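Local coordinates for flagellar biosynthesis protein FlaG (Helicobacter pylori, PDB 6JSX), which probably takes part in building the bacterial flagellum, although its precise role remains uncertain, at residues Leu7-Leu10 with Ser11-Asn15; Asn15-Met18 with Lys19-Gly22; Phe27-Asp31 with Thr32-Leu36; Glu56-Glu59 with Leu60-Met64. All coordinates share one frame; numbering follows the deposited sequence.

Contact 1: residues Leu7-Leu10 with Ser11-Asn15; sequences LELL and SERLN
R13 runs back along the helix toward L9, four residues earlier. Its CB lies 3.8 Å from L9 O, and its CG comes nearer, at 3.4 Å from the same oxygen, beside the backbone bond that R13 N gives to that oxygen (3.1 Å, N-H...O 166°). A bend at chi2 (-58°) then turns CD, and with it NE and NH1, past L9 CD1, NH1 at 4.0 Å; the methyl meets the guanidinium obliquely. At the tip, NH2 forms a salt bridge with E16, whereas E12 OE1, in a long salt bridge with NH1, sits well out of the guanidinium plane, so the attraction is of charge only. The approach of L9 and R13, i to i+4, belongs to helix 4-21, which packs on strand 26-30, on helix 54-72 and on the second subunit. On the buried side S11 turns its hydroxyl back: with OG anti to its own carbonyl carbon (chi1 -69°), it donates to L7 O at 2.7 Å. That oxygen also receives a weak bond from S11 N at 3.0 Å, so one carbonyl serves both donors of the residue. L10 and L14 lie side by side and point the same way, their CD1 methyls 3.6 Å apart. L10 packs on M61 of helix 54-72 and on V67 of the second subunit, while L14 reaches F27 of strand 26-30 and M64 of the second subunit.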
loop_
_atom_site.group_PDB
_atom_site.type_symbol
_atom_site.label_atom_id
_atom_site.label_comp_id
_atom_site.label_asym_id
_atom_site.label_seq_id
_atom_site.Cartn_x
_atom_site.Cartn_y
_atom_site.Cartn_z
ATOM N N LEU A 7 12.894 -2.466 5.775
ATOM C CA LEU A 7 11.810 -2.891 4.893
ATOM C C LEU A 7 11.256 -4.237 5.355
ATOM O O LEU A 7 10.080 -4.542 5.129
ATOM C CB LEU A 7 12.248 -2.925 3.421
ATOM C CG LEU A 7 12.432 -1.540 2.779
ATOM C CD1 LEU A 7 12.867 -1.628 1.325
ATOM C CD2 LEU A 7 11.173 -0.672 2.936
ATOM N N GLU A 8 12.105 -5.020 6.025
ATOM C CA GLU A 8 11.675 -6.276 6.634
ATOM C C GLU A 8 10.689 -6.000 7.747
ATOM O O GLU A 8 9.632 -6.635 7.839
ATOM C CB GLU A 8 12.867 -7.060 7.183
ATOM C CG GLU A 8 13.716 -7.712 6.107
ATOM C CD GLU A 8 14.505 -8.903 6.609
ATOM O OE1 GLU A 8 14.523 -9.138 7.839
ATOM O OE2 GLU A 8 15.101 -9.613 5.766
ATOM N N LEU A 9 11.045 -5.032 8.585
ATOM C CA LEU A 9 10.226 -4.635 9.728
ATOM C C LEU A 9 8.929 -3.994 9.245
ATOM O O LEU A 9 7.845 -4.369 9.686
ATOM C CB LEU A 9 11.027 -3.679 10.620
ATOM C CG LEU A 9 10.479 -3.183 11.956
ATOM C CD1 LEU A 9 10.211 -4.327 12.926
ATOM C CD2 LEU A 9 11.465 -2.198 12.551
ATOM N N LEU A 10 9.054 -3.045 8.318
ATOM C CA LEU A 10 7.914 -2.401 7.655
ATOM C C LEU A 10 6.952 -3.427 7.062
ATOM O O LEU A 10 5.747 -3.188 6.984
ATOM C CB LEU A 10 8.435 -1.491 6.536
ATOM C CG LEU A 10 7.580 -0.396 5.885
ATOM C CD1 LEU A 10 7.041 -0.802 4.519
ATOM C CD2 LEU A 10 6.459 0.038 6.807
ATOM N N SER A 11 7.489 -4.568 6.634
ATOM C CA SER A 11 6.664 -5.613 6.051
ATOM C C SER A 11 5.831 -6.320 7.117
ATOM O O SER A 11 4.617 -6.470 6.956
ATOM C CB SER A 11 7.513 -6.614 5.261
ATOM O OG SER A 11 8.040 -6.019 4.083
ATOM N N GLU A 12 6.480 -6.747 8.200
ATOM C CA GLU A 12 5.776 -7.398 9.308
ATOM C C GLU A 12 4.627 -6.528 9.826
ATOM O O GLU A 12 3.519 -7.019 10.073
ATOM C CB GLU A 12 6.729 -7.700 10.462
ATOM C CG GLU A 12 7.793 -8.710 10.163
ATOM C CD GLU A 12 8.767 -8.845 11.314
ATOM O OE1 GLU A 12 8.437 -8.381 12.432
ATOM O OE2 GLU A 12 9.863 -9.404 11.099
ATOM N N ARG A 13 4.899 -5.236 9.981
ATOM C CA ARG A 13 3.905 -4.314 10.498
ATOM C C ARG A 13 2.758 -4.153 9.512
ATOM O O ARG A 13 1.590 -4.220 9.888
ATOM C CB ARG A 13 4.553 -2.970 10.828
ATOM C CG ARG A 13 5.647 -3.076 11.894
ATOM C CD ARG A 13 5.119 -3.662 13.203
ATOM N NE ARG A 13 6.198 -4.214 14.016
ATOM C CZ ARG A 13 6.243 -5.468 14.459
ATOM N NH1 ARG A 13 7.273 -5.876 15.188
ATOM N NH2 ARG A 13 5.259 -6.313 14.180
ATOM N N LEU A 14 3.101 -3.960 8.245
ATOM C CA LEU A 14 2.100 -3.877 7.188
ATOM C C LEU A 14 1.224 -5.121 7.129
ATOM O O LEU A 14 0.001 -5.017 7.051
ATOM C CB LEU A 14 2.761 -3.610 5.831
ATOM C CG LEU A 14 2.881 -2.113 5.518
ATOM C CD1 LEU A 14 3.620 -1.842 4.223
ATOM C CD2 LEU A 14 1.491 -1.489 5.462
ATOM N N ASN A 15 1.854 -6.292 7.177
ATOM C CA ASN A 15 1.123 -7.550 7.120
ATOM C C ASN A 15 0.192 -7.730 8.321
ATOM O O ASN A 15 -0.928 -8.215 8.169
ATOM C CB ASN A 15 2.073 -8.750 6.969
ATOM C CG ASN A 15 2.682 -8.865 5.561
ATOM O OD1 ASN A 15 2.043 -8.549 4.554
ATOM N ND2 ASN A 15 3.919 -9.330 5.498
#

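Contact 2: residues Asn15-Met18 with Lys19-Gly22; sequences NEEM and KRIG
N15 accepts K19 N on its carbonyl oxygen at 2.9 Å, an i to i+4 bond in the last turns of helix 4-21, just before the chain leaves helical geometry at G22. The amide end of N15 takes no part in this; its ND2 bonds F27 O of strand 26-30. E16 O comes next and receives R20 N at 2.8 Å (N-H...O 140°), while K19 N adds a weak bond to it. E17 lies alongside R20, pointing the same way, its carboxylate plane 31° from the guanidinium plane. What touches is largely the aliphatic part of the arginine: E17 OE1 is 4.0 Å from R20 CD, and E17 OE2, whose place is uncertain, appears well out of the guanidinium plane. R20 NH1 forms a salt bridge with E59 of the second subunit; E17 is placed to pair with R63 of the second subunit, though the position of its OE2 is less certain. M18 bends at its second torsion, after CG sets off beside the backbone N (chi1 -70°), and packs on F27 of its own chain and on L60 of the second subunit. The closing bonds are weak: I21 N to E17 O at 3.3 Å and, with phi positive at G22, G22 N to M18 O at 3.0 Å.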
loop_
_atom_site.group_PDB
_atom_site.type_symbol
_atom_site.label_atom_id
_atom_site.label_comp_id
_atom_site.label_asym_id
_atom_site.label_seq_id
_atom_site.Cartn_x
_atom_site.Cartn_y
_atom_site.Cartn_z
ATOM N N ASN A 15 1.854 -6.292 7.177
ATOM C CA ASN A 15 1.123 -7.550 7.120
ATOM C C ASN A 15 0.192 -7.730 8.321
ATOM O O ASN A 15 -0.928 -8.215 8.169
ATOM C CB ASN A 15 2.073 -8.750 6.969
ATOM C CG ASN A 15 2.682 -8.865 5.561
ATOM O OD1 ASN A 15 2.043 -8.549 4.554
ATOM N ND2 ASN A 15 3.919 -9.330 5.498
ATOM N N GLU A 16 0.649 -7.330 9.507
ATOM C CA GLU A 16 -0.175 -7.419 10.719
ATOM C C GLU A 16 -1.421 -6.574 10.589
ATOM O O GLU A 16 -2.510 -6.976 10.984
ATOM C CB GLU A 16 0.598 -6.949 11.943
ATOM C CG GLU A 16 1.527 -7.977 12.523
ATOM C CD GLU A 16 2.198 -7.468 13.766
ATOM O OE1 GLU A 16 1.880 -6.325 14.166
ATOM O OE2 GLU A 16 3.036 -8.202 14.339
ATOM N N GLU A 17 -1.228 -5.384 10.041
ATOM C CA GLU A 17 -2.298 -4.447 9.775
ATOM C C GLU A 17 -3.281 -4.988 8.722
ATOM O O GLU A 17 -4.498 -4.825 8.851
ATOM C CB GLU A 17 -1.668 -3.133 9.322
ATOM C CG GLU A 17 -2.425 -1.895 9.734
ATOM C CD GLU A 17 -2.980 -1.988 11.117
ATOM O OE1 GLU A 17 -2.213 -2.293 12.056
ATOM O OE2 GLU A 17 -4.194 -1.756 11.265
ATOM N N MET A 18 -2.742 -5.647 7.693
ATOM C CA MET A 18 -3.549 -6.230 6.627
ATOM C C MET A 18 -4.359 -7.432 7.124
ATOM O O MET A 18 -5.463 -7.693 6.641
ATOM C CB MET A 18 -2.660 -6.616 5.436
ATOM C CG MET A 18 -2.095 -5.429 4.658
ATOM S SD MET A 18 -3.408 -4.451 3.937
ATOM C CE MET A 18 -2.485 -3.162 3.151
ATOM N N LYS A 19 -3.807 -8.148 8.096
ATOM C CA LYS A 19 -4.432 -9.337 8.657
ATOM C C LYS A 19 -5.398 -8.958 9.782
ATOM O O LYS A 19 -6.369 -9.670 10.057
ATOM C CB LYS A 19 -3.357 -10.316 9.137
ATOM C CG LYS A 19 -3.797 -11.292 10.211
ATOM C CD LYS A 19 -2.609 -12.068 10.770
ATOM C CE LYS A 19 -3.020 -12.889 11.984
ATOM N NZ LYS A 19 -1.945 -13.822 12.433
ATOM N N ARG A 20 -5.141 -7.816 10.407
ATOM C CA ARG A 20 -6.061 -7.241 11.388
ATOM C C ARG A 20 -7.377 -6.875 10.706
ATOM O O ARG A 20 -8.435 -6.911 11.319
ATOM C CB ARG A 20 -5.425 -5.994 12.007
ATOM C CG ARG A 20 -6.168 -5.358 13.165
ATOM C CD ARG A 20 -5.485 -4.038 13.571
ATOM N NE ARG A 20 -6.169 -3.362 14.673
ATOM C CZ ARG A 20 -7.181 -2.514 14.518
ATOM N NH1 ARG A 20 -7.633 -2.242 13.301
ATOM N NH2 ARG A 20 -7.747 -1.942 15.578
ATOM N N ILE A 21 -7.287 -6.545 9.420
ATOM C CA ILE A 21 -8.408 -6.066 8.619
ATOM C C ILE A 21 -9.077 -7.192 7.817
ATOM O O ILE A 21 -10.271 -7.139 7.541
ATOM C CB ILE A 21 -7.931 -4.956 7.636
ATOM C CG1 ILE A 21 -7.371 -3.756 8.395
ATOM C CG2 ILE A 21 -9.054 -4.490 6.712
ATOM C CD1 ILE A 21 -6.835 -2.673 7.472
ATOM N N GLY A 22 -8.305 -8.207 7.440
ATOM C CA GLY A 22 -8.809 -9.261 6.572
ATOM C C GLY A 22 -8.657 -9.012 5.071
ATOM O O GLY A 22 -9.482 -9.465 4.271
#

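Contact 3: residues Phe27-Asp31 with Thr32-Leu36; sequences FSYND and TIKGL
N30 carries its CG anti to the backbone N (chi1 -165°), and this swings OD1 over the turn to T32 N and I33 N. The two bonds differ: T32 N lies in the plane of the amide C=O at 2.6 Å, whereas I33 N approaches from above it at 3.1 Å, 65° out of plane. The first is an Asx turn, and together they tie down the loop of the beta hairpin that joins strand 26-30 to strand 35-41. Its last hydrogen-bonded pair is N30 with G35: N30 N gives to G35 O at 3.1 Å, almost straight along the carbonyl, and G35 N returns a bond to N30 O at 3.3 Å. K34, with positive phi, faces N30 as well as G35 does, which makes a G1 beta bulge. On the same side of the amide plane as I33 N, the I33 side chain crosses that of N30 at about a right angle, its CG1 3.5 Å from N30 CB. On the other face of the hairpin, Y29 and L36 form the antiparallel non-hydrogen-bonded pair. G35 O approaches the Y29 ring obliquely, 3.5 Å from CD1, and the tyrosine hydroxyl passes K34 CD before reaching S54, to which it is hydrogen-bonded. L36 divides its two methyls between neighbours on the facing strand: CD2 approaches S28 O, and CD1 meets the edge of the F27 ring, near the ring plane, 4.1 Å from F27 CD2.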
loop_
_atom_site.group_PDB
_atom_site.type_symbol
_atom_site.label_atom_id
_atom_site.label_comp_id
_atom_site.label_asym_id
_atom_site.label_seq_id
_atom_site.Cartn_x
_atom_site.Cartn_y
_atom_site.Cartn_z
ATOM N N PHE A 27 3.184 -8.272 2.077
ATOM C CA PHE A 27 4.406 -7.508 1.896
ATOM C C PHE A 27 5.568 -8.343 2.368
ATOM O O PHE A 27 5.418 -9.184 3.254
ATOM C CB PHE A 27 4.342 -6.197 2.691
ATOM C CG PHE A 27 3.273 -5.252 2.202
ATOM C CD1 PHE A 27 1.963 -5.354 2.679
ATOM C CD2 PHE A 27 3.568 -4.278 1.242
ATOM C CE1 PHE A 27 0.961 -4.497 2.218
ATOM C CE2 PHE A 27 2.570 -3.411 0.776
ATOM C CZ PHE A 27 1.260 -3.523 1.270
ATOM N N SER A 28 6.725 -8.128 1.755
ATOM C CA SER A 28 7.962 -8.744 2.224
ATOM C C SER A 28 9.149 -8.066 1.582
ATOM O O SER A 28 9.018 -7.449 0.525
ATOM C CB SER A 28 7.997 -10.216 1.865
ATOM O OG SER A 28 7.826 -10.330 0.482
ATOM N N TYR A 29 10.306 -8.180 2.224
ATOM C CA TYR A 29 11.538 -7.772 1.579
ATOM C C TYR A 29 12.145 -8.958 0.845
ATOM O O TYR A 29 12.406 -10.000 1.448
ATOM C CB TYR A 29 12.545 -7.237 2.590
ATOM C CG TYR A 29 13.828 -6.728 1.953
ATOM C CD1 TYR A 29 13.859 -5.495 1.310
ATOM C CD2 TYR A 29 15.004 -7.473 1.994
ATOM C CE1 TYR A 29 15.012 -5.017 0.724
ATOM C CE2 TYR A 29 16.173 -6.995 1.421
ATOM C CZ TYR A 29 16.173 -5.760 0.788
ATOM O OH TYR A 29 17.332 -5.265 0.209
ATOM N N ASN A 30 12.360 -8.812 -0.458
ATOM C CA ASN A 30 13.156 -9.795 -1.178
ATOM C C ASN A 30 14.632 -9.384 -1.186
ATOM O O ASN A 30 14.985 -8.293 -1.655
ATOM C CB ASN A 30 12.632 -9.976 -2.601
ATOM C CG ASN A 30 13.171 -11.219 -3.267
ATOM O OD1 ASN A 30 14.370 -11.502 -3.194
ATOM N ND2 ASN A 30 12.288 -11.977 -3.916
ATOM N N ASP A 31 15.494 -10.248 -0.657
ATOM C CA ASP A 31 16.919 -9.943 -0.631
ATOM C C ASP A 31 17.595 -10.307 -1.962
ATOM O O ASP A 31 18.682 -9.831 -2.280
ATOM C CB ASP A 31 17.613 -10.626 0.556
ATOM C CG ASP A 31 18.998 -10.050 0.835
ATOM O OD1 ASP A 31 19.085 -8.954 1.436
ATOM O OD2 ASP A 31 19.999 -10.684 0.439
ATOM N N THR A 32 16.930 -11.144 -2.746
ATOM C CA THR A 32 17.459 -11.538 -4.043
ATOM C C THR A 32 17.290 -10.427 -5.085
ATOM O O THR A 32 18.241 -10.076 -5.787
ATOM C CB THR A 32 16.813 -12.843 -4.508
ATOM O OG1 THR A 32 17.136 -13.875 -3.568
ATOM C CG2 THR A 32 17.306 -13.231 -5.891
ATOM N N ILE A 33 16.092 -9.855 -5.168
ATOM C CA ILE A 33 15.865 -8.742 -6.088
ATOM C C ILE A 33 16.046 -7.358 -5.457
ATOM O O ILE A 33 15.860 -6.348 -6.136
ATOM C CB ILE A 33 14.485 -8.823 -6.775
ATOM C CG1 ILE A 33 13.349 -8.630 -5.761
ATOM C CG2 ILE A 33 14.349 -10.127 -7.509
ATOM C CD1 ILE A 33 12.739 -7.207 -5.733
ATOM N N LYS A 34 16.394 -7.317 -4.169
ATOM C CA LYS A 34 16.670 -6.062 -3.460
ATOM C C LYS A 34 15.531 -5.047 -3.585
ATOM O O LYS A 34 15.711 -3.958 -4.130
ATOM C CB LYS A 34 17.987 -5.443 -3.946
ATOM C CG LYS A 34 19.221 -6.335 -3.754
ATOM C CD LYS A 34 19.500 -6.591 -2.280
ATOM C CE LYS A 34 20.747 -7.436 -2.073
ATOM N NZ LYS A 34 22.002 -6.645 -2.230
ATOM N N GLY A 35 14.357 -5.415 -3.088
ATOM C CA GLY A 35 13.196 -4.546 -3.173
ATOM C C GLY A 35 12.038 -4.949 -2.278
ATOM O O GLY A 35 12.036 -6.012 -1.657
ATOM N N LEU A 36 11.044 -4.086 -2.199
ATOM C CA LEU A 36 9.837 -4.437 -1.491
ATOM C C LEU A 36 8.912 -5.188 -2.470
ATOM O O LEU A 36 8.740 -4.785 -3.630
ATOM C CB LEU A 36 9.160 -3.173 -0.945
ATOM C CG LEU A 36 8.348 -3.067 0.369
ATOM C CD1 LEU A 36 7.042 -2.374 0.067
ATOM C CD2 LEU A 36 8.092 -4.373 1.129
#

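Contact 4: residues Glu56-Glu59 with Leu60-Met64; sequences EAVE and LMQRM
E59 O takes R63 N at 2.9 Å with a nearly straight approach (N-H...O 164°), and the side chains of the same two residues meet outside this bond. E59 and R63 run side by side in the same direction. E59 OE1 stands 2.9 Å from R63 NH2 in a salt bridge whose hydrogen bond is weak, the angle at the hydrogen being only 122°. Carboxylate and guanidinium planes are turned 66° apart, so the pair is not the flat, two-pronged kind. E59 CB instead covers one face of the guanidinium toward its rim, 3.3 Å from R63 NH2. R63 reaches this position with an extended chain from CG to NE, CG leaving anti to the carbonyl carbon. The other terminal nitrogen, NH1, is engaged across the dimer, so R63 links a bond within the helix to one between subunits. Further round, M61 N bonds A57 O at 3.0 Å, while Q62 CG lies 3.4 Å from V58 O. Helix 54-72 packs against three groups of neighbours: A57 and L60 touch I52 of strand 47-53, A57 also meets L7 of helix 4-21, and L60 packs on I21 of the second subunit.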
loop_
_atom_site.group_PDB
_atom_site.type_symbol
_atom_site.label_atom_id
_atom_site.label_comp_id
_atom_site.label_asym_id
_atom_site.label_seq_id
_atom_site.Cartn_x
_atom_site.Cartn_y
_atom_site.Cartn_z
ATOM N N GLU A 56 13.609 3.109 -4.052
ATOM C CA GLU A 56 12.365 3.754 -4.446
ATOM C C GLU A 56 11.273 3.532 -3.391
ATOM O O GLU A 56 10.374 4.358 -3.230
ATOM C CB GLU A 56 11.923 3.265 -5.834
ATOM C CG GLU A 56 12.861 3.693 -6.973
ATOM C CD GLU A 56 12.477 3.085 -8.322
ATOM O OE1 GLU A 56 11.918 1.970 -8.332
ATOM O OE2 GLU A 56 12.725 3.718 -9.376
ATOM N N ALA A 57 11.381 2.425 -2.658
ATOM C CA ALA A 57 10.399 2.053 -1.646
ATOM C C ALA A 57 10.518 2.916 -0.401
ATOM O O ALA A 57 9.515 3.293 0.216
ATOM C CB ALA A 57 10.560 0.585 -1.282
ATOM N N VAL A 58 11.750 3.224 -0.023
ATOM C CA VAL A 58 11.976 4.031 1.165
ATOM C C VAL A 58 11.553 5.488 0.935
ATOM O O VAL A 58 10.948 6.115 1.811
ATOM C CB VAL A 58 13.434 3.931 1.625
ATOM C CG1 VAL A 58 13.655 4.772 2.878
ATOM C CG2 VAL A 58 13.792 2.472 1.878
ATOM N N GLU A 59 11.855 6.012 -0.251
ATOM C CA GLU A 59 11.400 7.347 -0.640
ATOM C C GLU A 59 9.877 7.445 -0.659
ATOM O O GLU A 59 9.302 8.444 -0.219
ATOM C CB GLU A 59 11.967 7.731 -2.006
ATOM C CG GLU A 59 13.486 7.906 -2.004
ATOM C CD GLU A 59 14.067 8.165 -3.390
ATOM O OE1 GLU A 59 13.325 8.039 -4.397
ATOM O OE2 GLU A 59 15.274 8.493 -3.462
ATOM N N LEU A 60 9.238 6.395 -1.162
ATOM C CA LEU A 60 7.784 6.329 -1.294
ATOM C C LEU A 60 7.092 6.278 0.050
ATOM O O LEU A 60 6.133 7.006 0.289
ATOM C CB LEU A 60 7.407 5.088 -2.092
ATOM C CG LEU A 60 5.950 4.676 -2.092
ATOM C CD1 LEU A 60 5.159 5.626 -2.957
ATOM C CD2 LEU A 60 5.845 3.254 -2.593
ATOM N N MET A 61 7.569 5.402 0.924
ATOM C CA MET A 61 7.071 5.365 2.295
ATOM C C MET A 61 7.246 6.699 3.023
ATOM O O MET A 61 6.415 7.077 3.844
ATOM C CB MET A 61 7.695 4.202 3.068
ATOM C CG MET A 61 7.220 2.839 2.565
ATOM S SD MET A 61 5.468 2.586 2.854
ATOM C CE MET A 61 4.694 3.126 1.322
ATOM N N GLN A 62 8.301 7.432 2.701
ATOM C CA GLN A 62 8.468 8.753 3.290
ATOM C C GLN A 62 7.480 9.801 2.756
ATOM O O GLN A 62 6.866 10.535 3.546
ATOM C CB GLN A 62 9.919 9.218 3.201
ATOM C CG GLN A 62 10.795 8.541 4.237
ATOM C CD GLN A 62 12.275 8.764 4.005
ATOM O OE1 GLN A 62 12.708 9.063 2.888
ATOM N NE2 GLN A 62 13.065 8.622 5.066
ATOM N N ARG A 63 7.311 9.855 1.432
ATOM C CA ARG A 63 6.354 10.782 0.820
ATOM C C ARG A 63 4.923 10.461 1.252
ATOM O O ARG A 63 4.079 11.353 1.391
ATOM C CB ARG A 63 6.459 10.768 -0.708
ATOM C CG ARG A 63 7.864 11.059 -1.248
ATOM C CD ARG A 63 7.903 11.018 -2.782
ATOM N NE ARG A 63 9.260 10.893 -3.314
ATOM C CZ ARG A 63 9.723 9.827 -3.967
ATOM N NH1 ARG A 63 8.938 8.779 -4.190
ATOM N NH2 ARG A 63 10.977 9.814 -4.409
ATOM N N MET A 64 4.642 9.187 1.484
ATOM C CA MET A 64 3.322 8.844 1.970
ATOM C C MET A 64 3.131 9.243 3.436
ATOM O O MET A 64 2.019 9.577 3.846
ATOM C CB MET A 64 2.967 7.379 1.687
ATOM C CG MET A 64 2.721 7.115 0.201
ATOM S SD MET A 64 2.106 8.577 -0.711
ATOM C CE MET A 64 0.459 8.767 -0.022
#

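How the contacts relate
From the N terminus, contacts 1 and 2 follow each other along helix 4-21 and share N15; no others overlap, and none nests within or crosses another. Each joins adjacent stretches of chain, and contact 3 alone closes a loop, the hairpin turn between strands 26-30 and 35-41. Contact 4 lies last, on helix 54-72. Side chains then tie them together: S11 OG of contact 1 packs 3.4 Å from L36 CD2 of contact 3; L7 CD2 meets V58 CG2 at 4.2 Å; and L36 CB meets A57 CB at 4.0 Å. Within one chain contacts 2 and 4 stay about 10 Å apart at their nearest atoms, but their charged residues pair between subunits.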